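Local coordinates for protein cysteine synthase (Helicobacter pylori, PDB 6AHI) that catalyses the pyridoxal phosphate-dependent conversion of O-acetyl-L-serine and hydrogen sulfide into L-cysteine and acetate, and also has cystathionine beta-synthase activity, at residues Glu71-Asn76 and Gln106-Leu111; Glu242-Glu247 and Ala275-Gln280. All blocks are in the same frame, centred on the assembly; numbering follows the deposited sequence.

Interaction 1: residues Glu71-Asn76 and Gln106-Leu111; sequences EPTAGN and QIMRAL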
loop_
_atom_site.group_PDB
_atom_site.type_symbol
_atom_site.label_atom_id
_atom_site.label_comp_id
_atom_site.label_asym_id
_atom_site.label_seq_id
_atom_site.Cartn_x
_atom_site.Cartn_y
_atom_site.Cartn_z
ATOM N N GLU A 71 -8.390 -1.134 22.600
ATOM C CA GLU A 71 -9.117 -0.072 21.896
ATOM C C GLU A 71 -10.305 -0.654 21.131
ATOM O O GLU A 71 -10.159 -1.653 20.435
ATOM C CB GLU A 71 -8.167 0.690 20.970
ATOM C CG GLU A 71 -8.768 1.916 20.306
ATOM C CD GLU A 71 -9.243 3.049 21.209
ATOM O OE1 GLU A 71 -9.365 2.835 22.458
ATOM O OE2 GLU A 71 -9.509 4.158 20.659
ATOM N N PRO A 72 -11.521 -0.050 21.217
ATOM C CA PRO A 72 -12.588 -0.332 20.253
ATOM C C PRO A 72 -12.288 0.387 18.929
ATOM O O PRO A 72 -11.858 1.533 18.943
ATOM C CB PRO A 72 -13.834 0.244 20.945
ATOM C CG PRO A 72 -13.276 1.434 21.696
ATOM C CD PRO A 72 -11.933 0.948 22.218
ATOM N N THR A 73 -12.474 -0.291 17.796
ATOM C CA THR A 73 -12.131 0.306 16.498
ATOM C C THR A 73 -12.950 -0.390 15.413
ATOM O O THR A 73 -13.343 -1.507 15.568
ATOM C CB THR A 73 -10.611 0.285 16.228
ATOM O OG1 THR A 73 -10.275 0.654 14.888
ATOM C CG2 THR A 73 -9.989 -1.070 16.455
ATOM N N ALA A 74 -13.242 0.350 14.346
ATOM C CA ALA A 74 -13.829 -0.193 13.125
ATOM C C ALA A 74 -12.720 -0.448 12.094
ATOM O O ALA A 74 -13.027 -0.800 10.955
ATOM C CB ALA A 74 -14.919 0.732 12.605
ATOM N N GLY A 75 -11.444 -0.289 12.481
ATOM C CA GLY A 75 -10.380 -0.987 11.751
ATOM C C GLY A 75 -9.018 -0.308 11.791
ATOM O O GLY A 75 -8.024 -0.929 12.263
ATOM N N ASN A 76 -8.940 0.919 11.256
ATOM C CA ASN A 76 -7.631 1.520 10.899
ATOM C C ASN A 76 -6.828 1.843 12.161
ATOM O O ASN A 76 -5.612 1.704 12.172
ATOM C CB ASN A 76 -7.746 2.744 9.978
ATOM C CG ASN A 76 -8.073 2.372 8.546
ATOM O OD1 ASN A 76 -7.651 1.318 8.072
ATOM N ND2 ASN A 76 -8.857 3.198 7.868
ATOM N N GLN A 106 -8.398 -9.054 9.714
ATOM C CA GLN A 106 -7.377 -10.024 9.318
ATOM C C GLN A 106 -5.978 -9.388 9.513
ATOM O O GLN A 106 -5.060 -10.028 10.000
ATOM C CB GLN A 106 -7.525 -10.395 7.836
ATOM C CG GLN A 106 -7.999 -11.804 7.511
ATOM C CD GLN A 106 -7.454 -12.225 6.164
ATOM O OE1 GLN A 106 -6.275 -12.557 6.016
ATOM N NE2 GLN A 106 -8.307 -12.194 5.154
ATOM N N ILE A 107 -5.849 -8.114 9.140
ATOM C CA ILE A 107 -4.579 -7.419 9.177
ATOM C C ILE A 107 -4.195 -7.176 10.640
ATOM O O ILE A 107 -3.073 -7.429 11.023
ATOM C CB ILE A 107 -4.629 -6.125 8.344
ATOM C CG1 ILE A 107 -4.771 -6.437 6.860
ATOM C CG2 ILE A 107 -3.410 -5.285 8.617
ATOM C CD1 ILE A 107 -5.092 -5.263 6.030
ATOM N N MET A 108 -5.162 -6.764 11.466
ATOM C CA MET A 108 -4.914 -6.599 12.898
ATOM C C MET A 108 -4.342 -7.885 13.516
ATOM O O MET A 108 -3.381 -7.842 14.298
ATOM C CB MET A 108 -6.200 -6.215 13.645
ATOM C CG MET A 108 -6.488 -4.756 13.587
ATOM S SD MET A 108 -8.062 -4.367 14.440
ATOM C CE MET A 108 -9.106 -4.113 13.007
ATOM N N ARG A 109 -4.963 -8.997 13.183
ATOM C CA ARG A 109 -4.554 -10.299 13.752
ATOM C C ARG A 109 -3.175 -10.640 13.186
ATOM O O ARG A 109 -2.332 -11.065 13.950
ATOM C CB ARG A 109 -5.597 -11.354 13.392
ATOM C CG ARG A 109 -6.828 -11.319 14.283
ATOM C CD ARG A 109 -7.638 -12.589 14.191
ATOM N NE ARG A 109 -8.631 -12.508 13.145
ATOM C CZ ARG A 109 -9.935 -12.410 13.356
ATOM N NH2 ARG A 109 -10.756 -12.306 12.330
ATOM N N ALA A 110 -3.003 -10.433 11.882
ATOM C CA ALA A 110 -1.696 -10.691 11.218
ATOM C C ALA A 110 -0.563 -9.987 11.979
ATOM O O ALA A 110 0.514 -10.587 12.136
ATOM C CB ALA A 110 -1.733 -10.312 9.761
ATOM N N LEU A 111 -0.831 -8.787 12.513
ATOM C CA LEU A 111 0.170 -7.964 13.221
ATOM C C LEU A 111 0.321 -8.339 14.703
ATOM O O LEU A 111 1.033 -7.640 15.444
ATOM C CB LEU A 111 -0.203 -6.488 13.090
ATOM C CG LEU A 111 -0.118 -5.918 11.682
ATOM C CD1 LEU A 111 -0.845 -4.595 11.583
ATOM C CD2 LEU A 111 1.340 -5.771 11.229
#
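Met108 reaches from helix 102-110 to the backbone of Gly75, and its methyl group makes the close part of the contact. CE lies 3.4 Å from the carbonyl O of Gly75 and 3.6 Å from its CA; the sulfur stands further back, Met108 SD being 4.1 Å from Gly75 O. The chain runs straight from the helix as far as SD and then bends (chi3 -104°), which lays the methyl against the glycine. SD also comes near the methyl of Thr73, 4.3 Å from CG2, and the Met108 side chain touches Phe94 and Val96 of strand 91-97 and Ile79 of helix 76-85. Residues 73-75 link strand 68-72 to helix 76-85, whose first residue is Asn76, the cofactor asparagine of this fold. Thr73 OG1 accepts from the backbone N of Gly75 at 2.8 Å, an ST turn, and Gly75 is the N-cap of helix 76-85. At phi 153° Gly75 takes a conformation suited to glycine. The next residue, Asn76, bonds through ND2 to O3 of the lysine at position 46 that carries pyridoxal phosphate. The outer side of helix 102-110 is looser: Arg109 is exposed, whereas Gln106 and Ala110 pack on Tyr305 of the second subunit.

Interaction 2: residues Glu242-Glu247 and Ala275-Gln280; sequences ETISDE and ALKEAQ
This is a strand-to-helix contact at the edge of the larger, six-stranded sheet, where the long side chain of Lys277, from helix 266-281, crosses Glu242 and ends at Ile244 of strand 240-244. It is partly buried, and what touches across it is mostly the aliphatic part of the lysine. Such helix-on-sheet packing builds the larger alpha/beta domain of a fold-type II pyridoxal phosphate enzyme. Glu242 leaves the strand toward the helix and bends at chi2 (72°), turning its carboxylate against the middle of the lysine chain: OE2 is 3.8 Å from Lys277 CD, and Glu242 CD is 4.0 Å from the same carbon. The two side chains cross at a slant. OE1, the other oxygen, lies nearer the base of the lysine, 4.2 Å from Lys277 CB.

Beyond CG the lysine is fully extended, which carries its ammonium past the carboxylate to the end of Ile244, where NZ and CD1 meet tip to tip at 3.9 Å. Although the charges are opposite, Glu242 OE2 and Lys277 NZ remain 4.2 Å apart, too far for a salt bridge. The two residues find their salt bridges elsewhere: Lys277 NZ with Glu248, in the first turn of helix 246-260, and Glu242 through OE1 with Arg281, at the end of helix 266-281. The lysine thus spans from one helix to the next, with the glutamate lying against its methylenes.

Ile244 packs on Val273 of helix 266-281 and on Val204 of the adjoining strand 200-206, while Glu242 rests on Ala274 and Ile202. Ala275 and Ala279 touch strand 287-292; helix 266-281 packs on this sheet, with strand 240-244 at its edge.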
loop_
_atom_site.group_PDB
_atom_site.type_symbol
_atom_site.label_atom_id
_atom_site.label_comp_id
_atom_site.label_asym_id
_atom_site.label_seq_id
_atom_site.Cartn_x
_atom_site.Cartn_y
_atom_site.Cartn_z
ATOM N N GLU A 242 -19.624 19.817 4.717
ATOM C CA GLU A 242 -20.055 19.407 3.416
ATOM C C GLU A 242 -20.596 17.971 3.544
ATOM O O GLU A 242 -19.853 17.084 4.006
ATOM C CB GLU A 242 -18.874 19.583 2.456
ATOM C CG GLU A 242 -19.253 19.529 0.992
ATOM C CD GLU A 242 -20.016 20.736 0.455
ATOM O OE1 GLU A 242 -19.455 21.832 0.447
ATOM O OE2 GLU A 242 -21.191 20.563 0.063
ATOM N N THR A 243 -21.860 17.761 3.152
ATOM C CA THR A 243 -22.513 16.453 3.185
ATOM C C THR A 243 -22.435 15.840 1.793
ATOM O O THR A 243 -22.946 16.417 0.846
ATOM C CB THR A 243 -23.993 16.526 3.596
ATOM O OG1 THR A 243 -24.108 17.227 4.827
ATOM C CG2 THR A 243 -24.632 15.164 3.749
ATOM N N ILE A 244 -21.784 14.679 1.689
ATOM C CA ILE A 244 -21.544 13.994 0.413
ATOM C C ILE A 244 -22.385 12.722 0.371
ATOM O O ILE A 244 -22.320 11.890 1.259
ATOM C CB ILE A 244 -20.046 13.689 0.258
ATOM C CG1 ILE A 244 -19.203 14.958 0.383
ATOM C CG2 ILE A 244 -19.774 12.954 -1.036
ATOM C CD1 ILE A 244 -19.536 16.028 -0.617
ATOM N N SER A 245 -23.181 12.591 -0.685
ATOM C CA SER A 245 -23.943 11.357 -0.915
ATOM C C SER A 245 -22.984 10.204 -1.221
ATOM O O SER A 245 -21.864 10.417 -1.691
ATOM C CB SER A 245 -24.923 11.555 -2.018
ATOM O OG SER A 245 -24.265 11.733 -3.258
ATOM N N ASP A 246 -23.431 8.980 -0.937
ATOM C CA ASP A 246 -22.692 7.803 -1.280
ATOM C C ASP A 246 -22.459 7.774 -2.788
ATOM O O ASP A 246 -21.368 7.434 -3.215
ATOM C CB ASP A 246 -23.419 6.527 -0.837
ATOM C CG ASP A 246 -23.346 6.285 0.659
ATOM O OD1 ASP A 246 -22.397 6.807 1.282
ATOM O OD2 ASP A 246 -24.242 5.573 1.193
ATOM N N GLU A 247 -23.483 8.108 -3.581
ATOM C CA GLU A 247 -23.339 8.083 -5.037
ATOM C C GLU A 247 -22.164 8.979 -5.469
ATOM O O GLU A 247 -21.345 8.597 -6.279
ATOM C CB GLU A 247 -24.617 8.530 -5.748
ATOM C CG GLU A 247 -24.743 7.949 -7.147
ATOM C CD GLU A 247 -25.137 6.476 -7.254
ATOM O OE1 GLU A 247 -25.344 5.788 -6.215
ATOM O OE2 GLU A 247 -25.265 6.003 -8.399
ATOM N N ALA A 275 -13.595 18.946 -1.519
ATOM C CA ALA A 275 -12.532 19.877 -1.849
ATOM C C ALA A 275 -12.811 20.522 -3.205
ATOM O O ALA A 275 -12.499 21.685 -3.382
ATOM C CB ALA A 275 -11.207 19.176 -1.823
ATOM N N LEU A 276 -13.367 19.765 -4.151
ATOM C CA LEU A 276 -13.712 20.281 -5.473
ATOM C C LEU A 276 -14.801 21.348 -5.365
ATOM O O LEU A 276 -14.717 22.395 -5.994
ATOM C CB LEU A 276 -14.166 19.091 -6.319
ATOM C CG LEU A 276 -13.991 19.173 -7.821
ATOM C CD1 LEU A 276 -12.535 19.503 -8.153
ATOM C CD2 LEU A 276 -14.421 17.848 -8.458
ATOM N N LYS A 277 -15.818 21.093 -4.534
ATOM C CA LYS A 277 -16.877 22.072 -4.265
ATOM C C LYS A 277 -16.327 23.335 -3.609
ATOM O O LYS A 277 -16.679 24.472 -4.018
ATOM C CB LYS A 277 -17.982 21.433 -3.419
ATOM C CG LYS A 277 -18.803 20.412 -4.199
ATOM C CD LYS A 277 -19.902 19.786 -3.378
ATOM C CE LYS A 277 -20.458 18.581 -4.072
ATOM N NZ LYS A 277 -21.562 17.997 -3.282
ATOM N N GLU A 278 -15.404 23.165 -2.663
ATOM C CA GLU A 278 -14.776 24.296 -2.028
ATOM C C GLU A 278 -13.932 25.083 -3.061
ATOM O O GLU A 278 -14.042 26.321 -3.117
ATOM C CB GLU A 278 -14.020 23.845 -0.779
ATOM C CG GLU A 278 -13.176 24.932 -0.116
ATOM C CD GLU A 278 -13.902 26.005 0.695
ATOM O OE1 GLU A 278 -15.135 26.116 0.582
ATOM O OE2 GLU A 278 -13.210 26.771 1.416
ATOM N N ALA A 279 -13.089 24.409 -3.850
ATOM C CA ALA A 279 -12.258 25.127 -4.848
ATOM C C ALA A 279 -13.155 25.924 -5.810
ATOM O O ALA A 279 -12.829 27.057 -6.170
ATOM C CB ALA A 279 -11.372 24.188 -5.629
ATOM N N GLN A 280 -14.308 25.340 -6.171
ATOM C CA GLN A 280 -15.191 25.936 -7.160
ATOM C C GLN A 280 -15.866 27.196 -6.614
ATOM O O GLN A 280 -16.298 28.005 -7.417
ATOM C CB GLN A 280 -16.218 24.917 -7.657
ATOM C CG GLN A 280 -15.622 23.973 -8.694
ATOM C CD GLN A 280 -16.533 22.817 -9.028
ATOM O OE1 GLN A 280 -17.572 22.630 -8.410
ATOM N NE2 GLN A 280 -16.160 22.050 -10.043
#

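In the fold
The chain starts in the larger sheet, with strands 16-19 and 31-36, before it closes interaction 1: it leaves strand 68-72, runs through helix 76-85 and strand 91-97, and returns on helix 102-110, so that 29 residues lie between the two segments. This part belongs to the smaller, four-stranded parallel sheet and its helices. The chain then completes that sheet and returns to the larger one before interaction 2 begins. There strand 240-244 leads into helix 246-260, and helix 266-281 comes back to it after a mostly helical excursion of 27 residues. The two loops follow in series, neither enclosing nor crossing the other. The centres of interactions 1 and 2 are about 29 Å apart, on opposite sides of the chain's centre.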